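Local coordinates for mandelate racemase/muconate lactonizing enzyme family protein (PDB 3T9P) that belongs to the mandelate racemase/muconate lactonizing enzyme family and is probably an isomerase or related enzyme acting on a carboxylate substrate, at residues A[26-31]-A[72-77]; A[76-81]-A[109-114]; A[260-265]-A[287-292]. One frame throughout, in Å; residues are numbered along the deposited sequence.

Contact 1 of 3, residues A[26-31]-A[72-77]; sequences ARLETF and HALGTD
Leu74 reaches across to strand 25-32 with a single methyl, and this is the tight part of the contact: CD2 lies 3.6 Å from Ala26 O and 3.9 Å from Arg27 N, alongside the backbone of the strand. CG stands anti to the carbonyl carbon (chi1 -72°) and CD1 anti to CA (chi2 176°), which leaves CD2 as the branch turned onto Ala26 O. Leu28 forms a looser apolar flank, its CD1 meeting Ala73 CB at 4.1 Å and Leu74 CD2 at 4.4 Å, while Phe65 of helix 58-73 and Val41 of the neighbouring strand also touch Leu28. The solvent side is looser still: Ala26 and Arg27 direct their CB atoms away from 72-77, Gly75 is exposed, and the guanidinium of Arg27 turns to Glu387 in a salt bridge. A classic beta bulge sets Ala26 and Arg27 together across from Thr42 of strand 37-43. After Ala73 the chain leaves the helix through a type II turn ending at Thr76, with Gly75 at positive phi. Ala73 O accepts from both Thr76 N at 3.1 Å and Thr76 OG1 at 2.7 Å, the hydroxyl tilted 15° from the carbonyl plane. The contact is small, burying 165 Å² in all. With no hydrogen bond across it and methyls doing the touching, direct attraction is mainly apolar, while polar bonds within 72-77 fix the turn that presents Leu74.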
# COMPACT_ATOMS: atom_id res chain seq x y z
N ALA A 26 15.21 -5.54 22.49
CA ALA A 26 14.42 -5.80 23.69
C ALA A 26 13.12 -5.06 23.86
O ALA A 26 12.20 -5.58 24.38
CB ALA A 26 15.27 -5.63 24.92
N ARG A 27 13.02 -3.87 23.39
CA ARG A 27 11.94 -2.95 23.65
C ARG A 27 11.78 -1.93 22.52
O ARG A 27 12.75 -1.51 21.91
CB ARG A 27 12.19 -2.21 24.97
CG ARG A 27 11.08 -1.25 25.36
CD ARG A 27 11.19 -0.70 26.77
NE ARG A 27 11.02 -1.75 27.78
CZ ARG A 27 12.00 -2.25 28.51
NH1 ARG A 27 13.24 -1.80 28.36
NH2 ARG A 27 11.75 -3.20 29.41
N LEU A 28 10.58 -1.64 22.19
CA LEU A 28 10.24 -0.65 21.19
C LEU A 28 9.12 0.21 21.73
O LEU A 28 8.11 -0.29 22.05
CB LEU A 28 9.86 -1.27 19.84
CG LEU A 28 11.00 -1.89 19.02
CD1 LEU A 28 10.55 -2.83 18.00
CD2 LEU A 28 11.97 -0.93 18.41
N GLU A 29 9.36 1.50 21.80
CA GLU A 29 8.45 2.48 22.29
C GLU A 29 8.12 3.57 21.26
O GLU A 29 8.97 4.01 20.57
CB GLU A 29 9.05 3.17 23.51
CG GLU A 29 9.37 2.34 24.66
CD GLU A 29 10.34 3.00 25.60
OE1 GLU A 29 11.51 3.05 25.27
OE2 GLU A 29 9.91 3.43 26.63
N THR A 30 6.87 3.97 21.20
CA THR A 30 6.41 5.05 20.37
C THR A 30 5.77 6.19 21.18
O THR A 30 5.10 5.98 22.15
CB THR A 30 5.39 4.57 19.30
OG1 THR A 30 4.24 4.01 19.94
CG2 THR A 30 6.05 3.57 18.29
N PHE A 31 6.02 7.41 20.76
CA PHE A 31 5.46 8.59 21.33
C PHE A 31 4.90 9.36 20.14
O PHE A 31 5.63 9.78 19.31
CB PHE A 31 6.55 9.45 22.00
CG PHE A 31 7.36 8.76 23.08
CD1 PHE A 31 8.32 7.86 22.78
CD2 PHE A 31 7.22 9.10 24.37
CE1 PHE A 31 9.06 7.28 23.75
CE2 PHE A 31 7.96 8.50 25.31
CZ PHE A 31 8.86 7.58 25.00
N HIS A 72 7.40 -8.79 15.19
CA HIS A 72 8.34 -9.51 14.42
C HIS A 72 9.77 -9.06 14.71
O HIS A 72 10.71 -9.80 14.42
CB HIS A 72 8.04 -9.33 12.90
CG HIS A 72 6.63 -9.66 12.56
ND1 HIS A 72 6.10 -10.92 12.75
CD2 HIS A 72 5.62 -8.90 12.09
CE1 HIS A 72 4.81 -10.91 12.46
NE2 HIS A 72 4.50 -9.69 12.02
N ALA A 73 9.93 -7.85 15.22
CA ALA A 73 11.28 -7.30 15.42
C ALA A 73 11.85 -7.62 16.83
O ALA A 73 13.03 -7.73 16.96
CB ALA A 73 11.26 -5.79 15.25
N LEU A 74 11.01 -7.70 17.86
CA LEU A 74 11.46 -8.11 19.22
C LEU A 74 12.29 -9.41 19.17
O LEU A 74 11.90 -10.37 18.45
CB LEU A 74 10.23 -8.30 20.13
CG LEU A 74 9.61 -6.95 20.46
CD1 LEU A 74 8.37 -7.13 21.26
CD2 LEU A 74 10.52 -5.86 21.17
N GLY A 75 13.46 -9.41 19.84
CA GLY A 75 14.32 -10.59 19.95
C GLY A 75 15.18 -10.79 18.74
O GLY A 75 15.96 -11.78 18.69
N THR A 76 15.11 -9.90 17.73
CA THR A 76 15.94 -10.10 16.54
C THR A 76 17.27 -9.32 16.66
O THR A 76 17.38 -8.50 17.55
CB THR A 76 15.20 -9.66 15.17
OG1 THR A 76 15.00 -8.25 15.21
CG2 THR A 76 13.86 -10.41 15.02
N ASP A 77 18.21 -9.53 15.72
CA ASP A 77 19.55 -8.88 15.70
C ASP A 77 19.41 -7.37 15.53
O ASP A 77 18.96 -6.89 14.44
CB ASP A 77 20.36 -9.53 14.54
CG ASP A 77 21.80 -9.06 14.45
OD1 ASP A 77 22.24 -8.07 15.13
OD2 ASP A 77 22.53 -9.71 13.65

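Contact 2 of 3, residues A[76-81]-A[109-114]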
# COMPACT_ATOMS: atom_id res chain seq x y z
N THR A 76 15.11 -9.90 17.73
CA THR A 76 15.94 -10.10 16.54
C THR A 76 17.27 -9.32 16.66
O THR A 76 17.38 -8.50 17.55
CB THR A 76 15.20 -9.66 15.17
OG1 THR A 76 15.00 -8.25 15.21
CG2 THR A 76 13.86 -10.41 15.02
N ASP A 77 18.21 -9.53 15.72
CA ASP A 77 19.55 -8.88 15.70
C ASP A 77 19.41 -7.37 15.53
O ASP A 77 18.96 -6.89 14.44
CB ASP A 77 20.36 -9.53 14.54
CG ASP A 77 21.80 -9.06 14.45
OD1 ASP A 77 22.24 -8.07 15.13
OD2 ASP A 77 22.53 -9.71 13.65
N ALA A 78 19.82 -6.62 16.58
CA ALA A 78 19.76 -5.14 16.57
C ALA A 78 20.79 -4.49 15.69
O ALA A 78 20.59 -3.30 15.31
CB ALA A 78 19.72 -4.49 17.97
N LEU A 79 21.81 -5.27 15.22
CA LEU A 79 22.91 -4.66 14.48
C LEU A 79 22.98 -5.05 13.01
O LEU A 79 23.84 -4.56 12.26
CB LEU A 79 24.28 -5.02 15.17
CG LEU A 79 24.40 -4.45 16.62
CD1 LEU A 79 25.74 -5.00 17.14
CD2 LEU A 79 24.37 -2.95 16.58
N ASP A 80 22.15 -5.98 12.59
CA ASP A 80 22.25 -6.43 11.20
C ASP A 80 20.81 -6.79 10.90
O ASP A 80 20.31 -7.88 11.29
CB ASP A 80 23.15 -7.63 11.05
CG ASP A 80 23.23 -8.10 9.57
OD1 ASP A 80 22.88 -7.32 8.68
OD2 ASP A 80 23.56 -9.25 9.29
N PHE A 81 20.07 -5.79 10.38
CA PHE A 81 18.57 -5.96 10.40
C PHE A 81 17.93 -5.84 9.01
O PHE A 81 16.70 -5.83 8.90
CB PHE A 81 17.98 -4.93 11.40
CG PHE A 81 18.18 -3.48 11.01
CD1 PHE A 81 17.20 -2.82 10.19
CD2 PHE A 81 19.29 -2.73 11.47
CE1 PHE A 81 17.33 -1.52 9.86
CE2 PHE A 81 19.43 -1.37 11.15
CZ PHE A 81 18.44 -0.74 10.32
N THR A 109 14.91 3.59 11.36
CA THR A 109 15.64 4.83 11.78
C THR A 109 16.11 4.79 13.24
O THR A 109 17.14 5.31 13.55
CB THR A 109 14.79 6.13 11.55
OG1 THR A 109 13.49 5.92 12.08
CG2 THR A 109 14.64 6.43 10.03
N ALA A 110 15.36 4.14 14.13
CA ALA A 110 15.78 4.06 15.52
C ALA A 110 17.03 3.16 15.58
O ALA A 110 17.93 3.39 16.35
CB ALA A 110 14.63 3.39 16.36
N LEU A 111 17.03 2.09 14.78
CA LEU A 111 18.18 1.18 14.82
C LEU A 111 19.46 1.80 14.24
O LEU A 111 20.57 1.51 14.71
CB LEU A 111 17.84 -0.14 14.13
CG LEU A 111 16.82 -1.03 14.85
CD1 LEU A 111 16.41 -2.17 13.89
CD2 LEU A 111 17.37 -1.61 16.18
N TRP A 112 19.36 2.60 13.16
CA TRP A 112 20.58 3.31 12.69
C TRP A 112 21.10 4.25 13.79
O TRP A 112 22.30 4.38 13.96
CB TRP A 112 20.29 4.10 11.37
CG TRP A 112 20.10 3.16 10.19
CD1 TRP A 112 18.91 2.86 9.50
CD2 TRP A 112 21.13 2.42 9.57
NE1 TRP A 112 19.17 2.00 8.48
CE2 TRP A 112 20.52 1.66 8.52
CE3 TRP A 112 22.53 2.31 9.80
CZ2 TRP A 112 21.28 0.80 7.70
CZ3 TRP A 112 23.28 1.40 9.01
CH2 TRP A 112 22.64 0.66 7.97
N ASP A 113 20.22 4.97 14.45
CA ASP A 113 20.64 5.93 15.49
C ASP A 113 21.28 5.15 16.65
O ASP A 113 22.28 5.56 17.18
CB ASP A 113 19.41 6.69 16.05
CG ASP A 113 19.83 7.89 17.01
OD1 ASP A 113 20.63 8.78 16.55
OD2 ASP A 113 19.34 7.89 18.23
N MET A 114 20.68 4.03 17.00
CA MET A 114 21.23 3.14 18.03
C MET A 114 22.65 2.72 17.70
O MET A 114 23.57 2.91 18.53
CB MET A 114 20.27 1.93 18.30
CG MET A 114 20.72 1.01 19.53
SD MET A 114 22.11 -0.07 19.05
CE MET A 114 21.27 -1.14 17.86
O HOH W 1 21.58 -1.09 13.86
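Leu111 is the first residue of 109-114 to meet the loop substantially, and its side chain serves two partners. CB and CD1 lie on one face of the Phe81 ring, CB 3.6 Å from Phe81 CE2 and CD1 3.8 Å from the ring centroid, 16° off the normal, a CH-pi contact; CD2 turns to Ala78, 4.1 Å from its CB. The backbone of Leu111 takes part too: a water donates to Leu111 O at 2.9 Å and to Ala78 O at 2.8 Å, bridging helix and loop where no direct hydrogen bond joins them. At Trp112 the CB points away, yet the indole returns to Phe81. The rim of the phenyl ring meets the indole face, with Phe81 CZ 3.4 Å from Trp112 NE1 and the ring planes at 66°, an edge-to-face pair. Phe81 has CG between its backbone N and carbonyl carbon (chi1 65°), which carries the ring to the helix. Met114, one turn beyond Leu111, bends at chi2 and chi3 so that CE lies 3.4 Å from Ala78 O, the carbonyl that also takes the water, and 3.7 Å from Ala78 CB, with Leu79 CD2 beside it. On the loop side, Asp77 OD1 accepts from Leu79 N in an Asx turn, shaping the backbone beside this apolar cluster. The loop thus packs on helix 98-119 just before helix 82-91 begins, with Ile25 of strand 25-32 touching Ala78 and Leu111, and Thr43 of strand 37-43 touching Ala78 and Met114.

Contact 3 of 3, residues A[260-265]-A[287-292]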
# COMPACT_ATOMS: atom_id res chain seq x y z
N CYS A 260 6.40 3.29 -2.86
CA CYS A 260 6.99 2.72 -1.67
C CYS A 260 7.33 1.20 -1.76
O CYS A 260 7.93 0.63 -0.81
CB CYS A 260 6.11 2.96 -0.44
SG CYS A 260 4.51 2.18 -0.52
N GLU A 261 6.96 0.55 -2.84
CA GLU A 261 7.23 -0.88 -3.05
C GLU A 261 8.15 -1.02 -4.27
O GLU A 261 7.98 -0.31 -5.27
CB GLU A 261 5.92 -1.61 -3.45
CG GLU A 261 4.84 -1.56 -2.31
CD GLU A 261 5.40 -2.19 -0.99
OE1 GLU A 261 6.20 -3.19 -1.00
OE2 GLU A 261 4.98 -1.75 0.10
N TYR A 262 9.12 -1.92 -4.20
CA TYR A 262 10.08 -2.14 -5.28
C TYR A 262 9.42 -2.44 -6.68
O TYR A 262 9.86 -1.97 -7.75
CB TYR A 262 11.07 -3.23 -4.87
CG TYR A 262 11.87 -2.96 -3.59
CD1 TYR A 262 12.30 -1.66 -3.23
CD2 TYR A 262 12.22 -4.02 -2.77
CE1 TYR A 262 13.02 -1.48 -2.06
CE2 TYR A 262 13.05 -3.88 -1.70
CZ TYR A 262 13.40 -2.57 -1.33
OH TYR A 262 14.11 -2.40 -0.23
N SER A 263 8.30 -3.12 -6.66
CA SER A 263 7.64 -3.47 -7.92
C SER A 263 7.24 -2.20 -8.62
O SER A 263 7.31 -2.18 -9.80
CB SER A 263 6.41 -4.40 -7.72
OG SER A 263 5.44 -3.74 -6.97
N SER A 264 6.76 -1.17 -7.92
CA SER A 264 6.40 0.06 -8.65
C SER A 264 7.64 0.92 -9.11
O SER A 264 7.59 1.57 -10.20
CB SER A 264 5.28 0.92 -7.97
OG SER A 264 5.91 1.74 -7.00
N TRP A 265 8.72 0.90 -8.34
CA TRP A 265 9.99 1.52 -8.74
C TRP A 265 10.50 0.86 -10.03
O TRP A 265 11.02 1.54 -10.93
CB TRP A 265 11.03 1.39 -7.64
CG TRP A 265 10.79 2.45 -6.59
CD1 TRP A 265 10.19 2.28 -5.41
CD2 TRP A 265 11.08 3.88 -6.72
NE1 TRP A 265 10.20 3.51 -4.68
CE2 TRP A 265 10.67 4.50 -5.51
CE3 TRP A 265 11.66 4.67 -7.74
CZ2 TRP A 265 10.86 5.89 -5.25
CZ3 TRP A 265 11.81 6.05 -7.54
CH2 TRP A 265 11.36 6.67 -6.30
N MET A 287 16.00 3.63 5.86
CA MET A 287 17.26 3.83 5.07
C MET A 287 17.61 2.60 4.20
O MET A 287 18.03 2.75 3.05
CB MET A 287 18.41 4.15 6.04
CG MET A 287 18.06 5.38 6.93
SD MET A 287 18.11 7.00 6.00
CE MET A 287 19.84 7.24 5.72
N HIS A 288 17.49 1.41 4.75
CA HIS A 288 17.86 0.22 3.96
C HIS A 288 17.02 0.22 2.71
O HIS A 288 17.53 -0.03 1.64
CB HIS A 288 17.57 -1.08 4.77
CG HIS A 288 18.69 -1.50 5.67
ND1 HIS A 288 19.97 -1.75 5.21
CD2 HIS A 288 18.71 -1.80 6.99
CE1 HIS A 288 20.75 -2.10 6.23
NE2 HIS A 288 20.00 -2.17 7.32
N ARG A 289 15.71 0.45 2.82
CA ARG A 289 14.85 0.37 1.65
C ARG A 289 15.12 1.51 0.70
O ARG A 289 15.14 1.27 -0.51
CB ARG A 289 13.39 0.29 2.05
CG ARG A 289 13.05 -1.07 2.75
CD ARG A 289 11.49 -1.14 3.08
NE ARG A 289 10.59 -0.90 1.92
CZ ARG A 289 10.37 -1.78 0.95
NH1 ARG A 289 10.98 -3.01 1.04
NH2 ARG A 289 9.54 -1.49 -0.06
N THR A 290 15.42 2.71 1.22
CA THR A 290 15.72 3.83 0.31
C THR A 290 17.05 3.54 -0.50
O THR A 290 17.14 3.78 -1.71
CB THR A 290 15.81 5.15 1.12
OG1 THR A 290 14.54 5.30 1.74
CG2 THR A 290 16.03 6.39 0.17
N LEU A 291 18.05 3.04 0.22
CA LEU A 291 19.33 2.59 -0.39
C LEU A 291 19.12 1.59 -1.53
O LEU A 291 19.78 1.70 -2.56
CB LEU A 291 20.23 1.97 0.71
CG LEU A 291 20.88 3.02 1.61
CD1 LEU A 291 21.55 2.25 2.82
CD2 LEU A 291 21.90 3.92 0.77
N GLN A 292 18.15 0.68 -1.40
CA GLN A 292 17.79 -0.27 -2.44
C GLN A 292 17.26 0.48 -3.70
O GLN A 292 17.78 0.24 -4.84
CB GLN A 292 16.80 -1.33 -1.90
CG GLN A 292 16.31 -2.37 -2.94
CD GLN A 292 17.45 -3.27 -3.56
OE1 GLN A 292 18.40 -3.71 -2.87
NE2 GLN A 292 17.36 -3.50 -4.90
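Arg289 and Tyr262 meet face to face between the starts of two helices, and the arginine chain can be followed outward. Its CB lies 3.6 Å from Tyr262 OH, and CG comes to 3.4 Å from the same oxygen, so the aliphatic base runs past the phenol end. A bend at chi3 (54°) then folds the chain back over the ring. NE turns to Met284 O in a hydrogen bond, while CZ lies 4.2 Å from the Tyr262 centroid, over the face but displaced from its centre; ring and guanidinium planes differ by 27°, the geometry of a cation-pi stack. NH1 approaches Tyr262 CZ at 3.4 Å. At the other tip NH2 donates to Cys260 O over 2.8 Å, with an N-H...O angle of 154°; the oxygen lies in the guanidinium plane and the donor in the carbonyl plane. Together with the NE bond and the stack, this would restrain the rotation of the group. Glu261 OE1 adds only a long charge contact to NH2 from well outside that plane; the main salt bridge of Glu261 is through OE2 to Arg101 of helix 98-119. The opposite face of the tyrosine ring receives Gln292 CG, 3.7 Å from the centroid in a CH-pi contact, so the phenol is clamped between residues one helical turn apart. Glu261 is the N-cap residue of helix 262-270, and the arrangement joins helices 262-270 and 287-299 on the outside of the modified (beta/alpha)-barrel domain characteristic of the enolase superfamily.

From the N terminus, strand 25-32 opens contact 1, which closes 41 residues later at the end of helix 58-73, after strands 37-43 and 48-52. The closing segment runs directly into contact 2: they share Thr76 and Asp77, and 76-81 meets helix 98-119 once helix 82-91 has been passed. These loops follow one another without nesting or crossing, and both stay within the N-terminal domain. Contact 3 comes later, joining helices 262-270 and 287-299 of the enolase-like C-terminal domain. Contacts 1 and 3 do not touch, their nearest atoms being about 9 Å apart; contact 2 bridges the domains, its Phe81 and Trp112 packing against His288, with Trp112 also reaching Met287.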